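Local coordinates for protein sialidase B (PDB 4XJW) that cleaves the glycosidic linkages of terminal sialic acid residues in oligosaccharides, glycoproteins and glycolipids, acting as an intramolecular trans-sialidase, at residues F50-S55 and N62-F67; I255-F260 and A422-Q427; L476-S481 and S491-P496. The protein carries 1 engineered substitution. All coordinates share one frame; numbering follows the deposited sequence.

Interaction 1: F50-S55 and N62-F67; sequences FGLSNS and NYFSIF
F50 and F64, diagonal neighbours on one face of an antiparallel strand pair, meet rim to rim. CE2 of F50 lies 3.6 Å from CE2 of F64, near the plane of both rings, and the planes are turned 66° to each other, so neither ring lies over the other's face. Both rings swing out on the same kind of torsion, CG anti to the backbone N (chi1 171° in F50, 166° in F64), which brings their CD2-CE2 edges together. L52 stands across from F64 and reaches its ring with one branch, CD1, 4.0 Å from F64 CD2. I66, across from F50, offers the end of its longer branch, CD1, which approaches the F50 ring obliquely. These four apolar groups share a face; the opposite face carries S53, Y63 and S65, where S53 CB and Y63 CB lie 3.6 Å apart at a non-hydrogen-bonded pair. The phenol of Y63 leads away from strand 50-53, and its OH bonds to E77 and R79.

Backbone bonds fix the register. L52 and F64 exchange two, F64 N to L52 O at 2.8 Å and L52 N to F64 O at 2.9 Å. At F50 the return bond to I66 O is weak, while I66 N holds F50 O at 2.9 Å. Towards the turn, N54 N bonds to N62 O. The CB atoms of N54 and N62 touch there; both ND2 groups bond to the carbonyl of N143, N62 ND2 also to Q82, and N54 OD1 takes the backbone N of K56.

The two strands run antiparallel as a beta hairpin within a six-stranded sheet, flanked by strands 147-150 and 74-80. F64 also meets F110 of the other large sheet, an arrangement characteristic of the beta-sandwich of the concanavalin-like N-terminal domain.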
loop_
_atom_site.group_PDB
_atom_site.type_symbol
_atom_site.label_atom_id
_atom_site.label_comp_id
_atom_site.label_asym_id
_atom_site.label_seq_id
_atom_site.Cartn_x
_atom_site.Cartn_y
_atom_site.Cartn_z
ATOM N N PHE A 50 -7.026 -24.040 17.000
ATOM C CA PHE A 50 -7.443 -24.260 18.378
ATOM C C PHE A 50 -8.953 -24.307 18.411
ATOM O O PHE A 50 -9.615 -23.497 17.758
ATOM C CB PHE A 50 -6.921 -23.121 19.271
ATOM C CG PHE A 50 -7.466 -23.135 20.675
ATOM C CD1 PHE A 50 -6.874 -23.916 21.659
ATOM C CD2 PHE A 50 -8.561 -22.349 21.014
ATOM C CE1 PHE A 50 -7.372 -23.921 22.957
ATOM C CE2 PHE A 50 -9.062 -22.346 22.309
ATOM C CZ PHE A 50 -8.466 -23.134 23.280
ATOM N N GLY A 51 -9.493 -25.266 19.160
ATOM C CA GLY A 51 -10.928 -25.405 19.318
ATOM C C GLY A 51 -11.332 -25.700 20.753
ATOM O O GLY A 51 -10.637 -26.418 21.483
ATOM N N LEU A 52 -12.443 -25.102 21.166
ATOM C CA LEU A 52 -13.100 -25.429 22.425
ATOM C C LEU A 52 -14.536 -25.761 22.071
ATOM O O LEU A 52 -15.267 -24.892 21.587
ATOM C CB LEU A 52 -13.108 -24.231 23.369
ATOM C CG LEU A 52 -11.816 -23.823 24.060
ATOM C CD1 LEU A 52 -12.015 -22.482 24.742
ATOM C CD2 LEU A 52 -11.405 -24.883 25.066
ATOM N N SER A 53 -14.970 -26.995 22.296
ATOM C CA SER A 53 -16.298 -27.348 21.816
ATOM C C SER A 53 -17.116 -28.202 22.763
ATOM O O SER A 53 -16.577 -28.937 23.581
ATOM C CB SER A 53 -16.189 -28.098 20.488
ATOM O OG SER A 53 -15.586 -29.364 20.691
ATOM N N ASN A 54 -18.435 -28.104 22.624
ATOM C CA ASN A 54 -19.328 -29.145 23.103
ATOM C C ASN A 54 -19.302 -30.219 22.025
ATOM O O ASN A 54 -19.771 -29.995 20.907
ATOM C CB ASN A 54 -20.746 -28.602 23.290
ATOM C CG ASN A 54 -21.719 -29.655 23.813
ATOM O OD1 ASN A 54 -21.512 -30.856 23.641
ATOM N ND2 ASN A 54 -22.790 -29.200 24.447
ATOM N N SER A 55 -18.749 -31.381 22.354
ATOM C CA SER A 55 -18.541 -32.423 21.356
ATOM C C SER A 55 -19.701 -33.412 21.249
ATOM O O SER A 55 -19.616 -34.383 20.506
ATOM C CB SER A 55 -17.265 -33.200 21.660
ATOM O OG SER A 55 -17.398 -33.936 22.861
ATOM N N ASN A 62 -22.016 -25.547 18.954
ATOM C CA ASN A 62 -21.579 -25.004 20.219
ATOM C C ASN A 62 -20.072 -25.129 20.313
ATOM O O ASN A 62 -19.558 -26.129 20.827
ATOM C CB ASN A 62 -22.213 -25.758 21.393
ATOM C CG ASN A 62 -23.638 -25.331 21.673
ATOM O OD1 ASN A 62 -24.384 -24.952 20.768
ATOM N ND2 ASN A 62 -24.029 -25.396 22.948
ATOM N N TYR A 63 -19.355 -24.125 19.808
ATOM C CA TYR A 63 -17.896 -24.152 19.857
ATOM C C TYR A 63 -17.262 -22.797 19.633
ATOM O O TYR A 63 -17.885 -21.876 19.097
ATOM C CB TYR A 63 -17.310 -25.149 18.851
ATOM C CG TYR A 63 -17.520 -24.794 17.395
ATOM C CD1 TYR A 63 -18.647 -25.231 16.715
ATOM C CD2 TYR A 63 -16.580 -24.043 16.690
ATOM C CE1 TYR A 63 -18.841 -24.930 15.396
ATOM C CE2 TYR A 63 -16.778 -23.733 15.349
ATOM C CZ TYR A 63 -17.912 -24.183 14.711
ATOM O OH TYR A 63 -18.131 -23.887 13.384
ATOM N N PHE A 64 -16.011 -22.711 20.075
ATOM C CA PHE A 64 -15.117 -21.607 19.783
ATOM C C PHE A 64 -13.965 -22.159 18.967
ATOM O O PHE A 64 -13.462 -23.252 19.241
ATOM C CB PHE A 64 -14.577 -21.019 21.073
ATOM C CG PHE A 64 -13.403 -20.092 20.873
ATOM C CD1 PHE A 64 -13.581 -18.859 20.262
ATOM C CD2 PHE A 64 -12.131 -20.450 21.303
ATOM C CE1 PHE A 64 -12.512 -17.994 20.082
ATOM C CE2 PHE A 64 -11.051 -19.592 21.124
ATOM C CZ PHE A 64 -11.245 -18.370 20.504
ATOM N N SER A 65 -13.535 -21.412 17.963
ATOM C CA SER A 65 -12.390 -21.846 17.185
ATOM C C SER A 65 -11.559 -20.654 16.753
ATOM O O SER A 65 -12.097 -19.560 16.547
ATOM C CB SER A 65 -12.840 -22.625 15.954
ATOM O OG SER A 65 -13.401 -21.752 14.983
ATOM N N ILE A 66 -10.247 -20.866 16.672
ATOM C CA ILE A 66 -9.348 -19.959 15.969
ATOM C C ILE A 66 -8.953 -20.679 14.682
ATOM O O ILE A 66 -8.374 -21.766 14.727
ATOM C CB ILE A 66 -8.098 -19.631 16.804
ATOM C CG1 ILE A 66 -8.480 -18.882 18.080
ATOM C CG2 ILE A 66 -7.111 -18.813 15.976
ATOM C CD1 ILE A 66 -7.351 -18.831 19.134
ATOM N N PHE A 67 -9.281 -20.094 13.534
ATOM C CA PHE A 67 -9.005 -20.760 12.257
ATOM C C PHE A 67 -8.164 -19.900 11.321
ATOM O O PHE A 67 -8.006 -18.686 11.537
ATOM C CB PHE A 67 -10.303 -21.179 11.549
ATOM C CG PHE A 67 -11.139 -20.016 11.067
ATOM C CD1 PHE A 67 -10.953 -19.488 9.793
ATOM C CD2 PHE A 67 -12.101 -19.444 11.895
ATOM C CE1 PHE A 67 -11.705 -18.408 9.354
ATOM C CE2 PHE A 67 -12.870 -18.372 11.461
ATOM C CZ PHE A 67 -12.663 -17.846 10.183
#

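Interaction 2: I255-F260 and A422-Q427; sequences IFAMKF and AMTTSQ
M258 reaches strand 422-426 with its terminal methyl alone. Its CB starts toward that strand. CG lies anti to the carbonyl carbon (chi1 -64°), the chain stays extended (chi2 -174°, chi3 -175°), and CG and SD only carry CE across to the strand backbone. There CE rests 3.6 Å from A422 O and 3.8 Å from T424 N, with the carbonyl carbon of M423 nearby. Two methyls complete its surroundings on this strand: A422 CB at 4.2 Å from CE and T424 CG2 at 3.9 Å from CE. T424 CG2 is shared, for it also lies 3.9 Å from A257 O. The hydroxyl of T424 is engaged elsewhere, with the carbonyl of E434. The contact is van der Waals packing of one methyl on strand backbone and two neighbouring methyls.

A257 and M258 both face I239 in a classic beta bulge, where the chain turns a corner beyond strand 255-256, the edge of a four-stranded sheet. Strand 420-426, which runs into the second BNR repeat at T424, belongs to a different sheet, between strands 301-308 and 437-438; M258 also packs on A305, and its side chain bridges these two sheets of the sialidase beta-propeller.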
loop_
_atom_site.group_PDB
_atom_site.type_symbol
_atom_site.label_atom_id
_atom_site.label_comp_id
_atom_site.label_asym_id
_atom_site.label_seq_id
_atom_site.Cartn_x
_atom_site.Cartn_y
_atom_site.Cartn_z
ATOM N N ILE A 255 6.738 12.066 7.629
ATOM C CA ILE A 255 6.301 13.440 7.397
ATOM C C ILE A 255 5.548 13.450 6.086
ATOM O O ILE A 255 5.563 12.447 5.359
ATOM C CB ILE A 255 7.481 14.442 7.330
ATOM C CG1 ILE A 255 8.425 14.122 6.156
ATOM C CG2 ILE A 255 8.199 14.463 8.658
ATOM C CD1 ILE A 255 9.474 15.205 5.881
ATOM N N PHE A 256 4.897 14.566 5.769
ATOM C CA PHE A 256 4.243 14.680 4.464
ATOM C C PHE A 256 5.138 15.361 3.448
ATOM O O PHE A 256 5.778 16.371 3.749
ATOM C CB PHE A 256 2.911 15.450 4.537
ATOM C CG PHE A 256 1.867 14.792 5.382
ATOM C CD1 PHE A 256 1.337 13.556 5.022
ATOM C CD2 PHE A 256 1.388 15.413 6.525
ATOM C CE1 PHE A 256 0.367 12.949 5.813
ATOM C CE2 PHE A 256 0.423 14.820 7.313
ATOM C CZ PHE A 256 -0.093 13.586 6.959
ATOM N N ALA A 257 5.158 14.801 2.241
ATOM C CA ALA A 257 5.781 15.427 1.082
ATOM C C ALA A 257 4.776 16.265 0.299
ATOM O O ALA A 257 5.123 17.331 -0.230
ATOM C CB ALA A 257 6.423 14.384 0.177
ATOM N N MET A 258 3.543 15.772 0.195
ATOM C CA MET A 258 2.447 16.512 -0.436
ATOM C C MET A 258 1.184 16.259 0.359
ATOM O O MET A 258 0.858 15.109 0.677
ATOM C CB MET A 258 2.222 16.063 -1.891
ATOM C CG MET A 258 3.394 16.332 -2.825
ATOM S SD MET A 258 2.984 15.923 -4.531
ATOM C CE MET A 258 4.579 16.187 -5.305
ATOM N N LYS A 259 0.465 17.329 0.680
ATOM C CA LYS A 259 -0.753 17.197 1.460
ATOM C C LYS A 259 -1.745 18.287 1.104
ATOM O O LYS A 259 -1.366 19.373 0.641
ATOM C CB LYS A 259 -0.441 17.272 2.947
ATOM C CG LYS A 259 -0.068 18.673 3.388
ATOM C CD LYS A 259 0.099 18.758 4.889
ATOM C CE LYS A 259 -1.107 18.154 5.559
ATOM N NZ LYS A 259 -1.064 18.247 7.045
ATOM N N PHE A 260 -3.021 17.972 1.310
ATOM C CA PHE A 260 -4.110 18.928 1.207
ATOM C C PHE A 260 -4.844 18.954 2.533
ATOM O O PHE A 260 -4.826 17.971 3.282
ATOM C CB PHE A 260 -5.107 18.502 0.132
ATOM C CG PHE A 260 -4.676 18.811 -1.267
ATOM C CD1 PHE A 260 -4.258 20.086 -1.621
ATOM C CD2 PHE A 260 -4.710 17.823 -2.245
ATOM C CE1 PHE A 260 -3.893 20.376 -2.936
ATOM C CE2 PHE A 260 -4.336 18.108 -3.555
ATOM C CZ PHE A 260 -3.927 19.380 -3.895
ATOM N N ALA A 422 2.576 16.796 -10.182
ATOM C CA ALA A 422 3.309 17.838 -9.464
ATOM C C ALA A 422 4.639 17.300 -9.004
ATOM O O ALA A 422 4.815 16.089 -8.917
ATOM C CB ALA A 422 2.522 18.340 -8.291
ATOM N N MET A 423 5.547 18.214 -8.672
ATOM C CA MET A 423 6.859 17.845 -8.160
ATOM C C MET A 423 7.150 18.623 -6.886
ATOM O O MET A 423 6.693 19.757 -6.730
ATOM C CB MET A 423 7.936 18.113 -9.213
ATOM C CG MET A 423 8.247 19.559 -9.449
ATOM S SD MET A 423 9.737 19.773 -10.444
ATOM C CE MET A 423 10.718 18.407 -9.971
ATOM N N THR A 424 7.872 17.996 -5.959
ATOM C CA THR A 424 8.420 18.704 -4.821
ATOM C C THR A 424 9.876 18.293 -4.703
ATOM O O THR A 424 10.293 17.286 -5.298
ATOM C CB THR A 424 7.644 18.422 -3.505
ATOM O OG1 THR A 424 8.242 19.183 -2.444
ATOM C CG2 THR A 424 7.674 16.936 -3.136
ATOM N N THR A 425 10.647 19.089 -3.973
ATOM C CA THR A 425 12.059 18.805 -3.767
ATOM C C THR A 425 12.389 18.881 -2.292
ATOM O O THR A 425 11.681 19.513 -1.514
ATOM C CB THR A 425 12.979 19.790 -4.510
ATOM O OG1 THR A 425 12.871 21.088 -3.916
ATOM C CG2 THR A 425 12.631 19.872 -5.998
ATOM N N SER A 426 13.477 18.228 -1.911
ATOM C CA SER A 426 13.983 18.328 -0.557
ATOM C C SER A 426 15.461 18.644 -0.627
ATOM O O SER A 426 16.198 18.029 -1.398
ATOM C CB SER A 426 13.786 17.028 0.216
ATOM O OG SER A 426 14.464 17.117 1.464
ATOM N N GLN A 427 15.888 19.596 0.192
ATOM C CA GLN A 427 17.287 19.983 0.245
ATOM C C GLN A 427 17.989 19.311 1.418
ATOM O O GLN A 427 19.187 19.515 1.632
ATOM C CB GLN A 427 17.401 21.505 0.351
ATOM C CG GLN A 427 17.090 22.230 -0.957
ATOM C CD GLN A 427 16.206 23.448 -0.760
ATOM O OE1 GLN A 427 15.952 23.868 0.370
ATOM N NE2 GLN A 427 15.724 24.017 -1.862
#

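Interaction 3: L476-S481 and S491-P496; sequences LTYLIS and SSASIP
Y478 lays the edge of its ring against strand 491-494, and this is the tightly packed side of the contact. CD1 lies 3.4 Å from S491 O and CE1 lies 3.9 Å from A493 CB, both partners in the plane of the ring. The first torsion of Y478 sets CG anti to the carbonyl carbon (chi1 -59°), which turns the ring back along its own strand to A493 as well as S491. On the same face S491 CB meets the CD1 end of I480 at 4.0 Å. Further along, L476 and I495 cross at about a right angle, L476 CG lying 4.0 Å from I495 CG2. The buried polar ends are satisfied outside the hairpin: Y478 OH bonds to T516 OG1, and S491 OG to the carbonyls of E535 and G534.

Four backbone bonds join the strands, two at L476 with A493 and two at Y478 with S491; S491 N to Y478 O measures 2.8 Å.

The opposite face is looser. T477 CG2 and S492 OG stand 4.2 Å apart at the non-hydrogen-bonded pair, S492 is partly exposed, and both hydroxyls bond to E475 instead of to each other.

Strand 489-494 is the outermost strand of its sheet, paired through 475-481 to strand 466-472, as in the outer hairpin of a propeller blade. The packed face of the hairpin lies against the adjoining sheet: M528 of strand 526-530 touches L476, Y478, A493 and I495, the W537 ring stacks on Y478, and F518 of strand 513-518 adjoins L476 and I495.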
loop_
_atom_site.group_PDB
_atom_site.type_symbol
_atom_site.label_atom_id
_atom_site.label_comp_id
_atom_site.label_asym_id
_atom_site.label_seq_id
_atom_site.Cartn_x
_atom_site.Cartn_y
_atom_site.Cartn_z
ATOM N N LEU A 476 4.073 4.982 -23.441
ATOM C CA LEU A 476 4.815 5.441 -22.275
ATOM C C LEU A 476 5.297 6.847 -22.593
ATOM O O LEU A 476 5.702 7.141 -23.720
ATOM C CB LEU A 476 6.004 4.536 -21.973
ATOM C CG LEU A 476 5.708 3.094 -21.586
ATOM C CD1 LEU A 476 6.969 2.356 -21.192
ATOM C CD2 LEU A 476 4.696 3.066 -20.442
ATOM N N THR A 477 5.231 7.732 -21.611
ATOM C CA THR A 477 5.686 9.092 -21.819
ATOM C C THR A 477 6.764 9.380 -20.792
ATOM O O THR A 477 6.469 9.645 -19.615
ATOM C CB THR A 477 4.551 10.126 -21.713
ATOM O OG1 THR A 477 3.416 9.691 -22.479
ATOM C CG2 THR A 477 5.020 11.477 -22.235
ATOM N N TYR A 478 8.016 9.305 -21.228
ATOM C CA TYR A 478 9.130 9.601 -20.333
ATOM C C TYR A 478 9.304 11.101 -20.155
ATOM O O TYR A 478 9.375 11.853 -21.132
ATOM C CB TYR A 478 10.417 8.964 -20.856
ATOM C CG TYR A 478 10.338 7.451 -21.003
ATOM C CD1 TYR A 478 9.908 6.865 -22.192
ATOM C CD2 TYR A 478 10.709 6.613 -19.960
ATOM C CE1 TYR A 478 9.834 5.474 -22.329
ATOM C CE2 TYR A 478 10.656 5.240 -20.085
ATOM C CZ TYR A 478 10.223 4.673 -21.269
ATOM O OH TYR A 478 10.184 3.303 -21.365
ATOM N N LEU A 479 9.360 11.544 -18.907
ATOM C CA LEU A 479 9.599 12.949 -18.624
ATOM C C LEU A 479 11.071 13.134 -18.275
ATOM O O LEU A 479 11.583 12.530 -17.319
ATOM C CB LEU A 479 8.687 13.433 -17.493
ATOM C CG LEU A 479 7.200 13.142 -17.703
ATOM C CD1 LEU A 479 6.377 13.798 -16.613
ATOM C CD2 LEU A 479 6.750 13.625 -19.083
ATOM N N ILE A 480 11.755 13.967 -19.055
ATOM C CA ILE A 480 13.195 14.129 -18.945
ATOM C C ILE A 480 13.549 15.547 -18.529
ATOM O O ILE A 480 13.024 16.514 -19.096
ATOM C CB ILE A 480 13.871 13.796 -20.285
ATOM C CG1 ILE A 480 13.540 12.368 -20.715
ATOM C CG2 ILE A 480 15.387 13.956 -20.194
ATOM C CD1 ILE A 480 14.106 11.992 -22.079
ATOM N N SER A 481 14.430 15.666 -17.532
ATOM C CA SER A 481 15.007 16.955 -17.138
ATOM C C SER A 481 16.514 16.861 -17.037
ATOM O O SER A 481 17.053 15.929 -16.429
ATOM C CB SER A 481 14.448 17.440 -15.796
ATOM O OG SER A 481 15.124 18.628 -15.383
ATOM N N SER A 491 9.606 12.248 -23.916
ATOM C CA SER A 491 9.999 11.313 -24.954
ATOM C C SER A 491 8.926 10.235 -24.987
ATOM O O SER A 491 8.752 9.485 -24.026
ATOM C CB SER A 491 11.378 10.719 -24.663
ATOM O OG SER A 491 11.768 9.849 -25.707
ATOM N N SER A 492 8.170 10.174 -26.079
ATOM C CA SER A 492 7.076 9.211 -26.189
ATOM C C SER A 492 7.545 7.893 -26.798
ATOM O O SER A 492 8.365 7.873 -27.719
ATOM C CB SER A 492 5.915 9.781 -27.013
ATOM O OG SER A 492 5.378 10.949 -26.431
ATOM N N ALA A 493 7.017 6.795 -26.273
ATOM C CA ALA A 493 7.300 5.470 -26.790
ATOM C C ALA A 493 5.987 4.714 -26.948
ATOM O O ALA A 493 5.321 4.388 -25.967
ATOM C CB ALA A 493 8.229 4.727 -25.860
ATOM N N SER A 494 5.592 4.456 -28.190
ATOM C CA SER A 494 4.327 3.771 -28.448
ATOM C C SER A 494 4.327 2.368 -27.871
ATOM O O SER A 494 5.348 1.686 -27.897
ATOM C CB SER A 494 4.081 3.698 -29.954
ATOM O OG SER A 494 3.409 4.852 -30.404
ATOM N N ILE A 495 3.182 1.939 -27.350
ATOM C CA ILE A 495 3.037 0.579 -26.854
ATOM C C ILE A 495 1.795 -0.066 -27.466
ATOM O O ILE A 495 0.785 0.611 -27.692
ATOM C CB ILE A 495 3.022 0.516 -25.291
ATOM C CG1 ILE A 495 1.864 1.340 -24.717
ATOM C CG2 ILE A 495 4.354 0.985 -24.717
ATOM C CD1 ILE A 495 1.827 1.353 -23.185
ATOM N N PRO A 496 1.863 -1.380 -27.741
ATOM C CA PRO A 496 0.764 -2.055 -28.454
ATOM C C PRO A 496 -0.515 -2.165 -27.615
ATOM O O PRO A 496 -1.188 -3.198 -27.664
ATOM C CB PRO A 496 1.331 -3.459 -28.724
ATOM C CG PRO A 496 2.822 -3.352 -28.503
ATOM C CD PRO A 496 2.990 -2.288 -27.469
#

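In the fold
From the N terminus, the chain first closes interaction 1, a short hairpin of the lectin-like domain that stands apart from the others: its centre is 51 Å from that of interaction 2 and 58 Å from that of interaction 3. Interaction 2 closes a much longer loop of 161 residues, which includes the antiparallel sheet made of strands between 324 and 414, and ties two sheets of the catalytic beta-propeller together. Interaction 3 then closes a local hairpin. The three follow in series, neither nested nor crossing. Interactions 2 and 3 reach the same mixed sheet, where strands 420-426 and 475-481 lie on either side of the parallel pair 286-294 and 451-459.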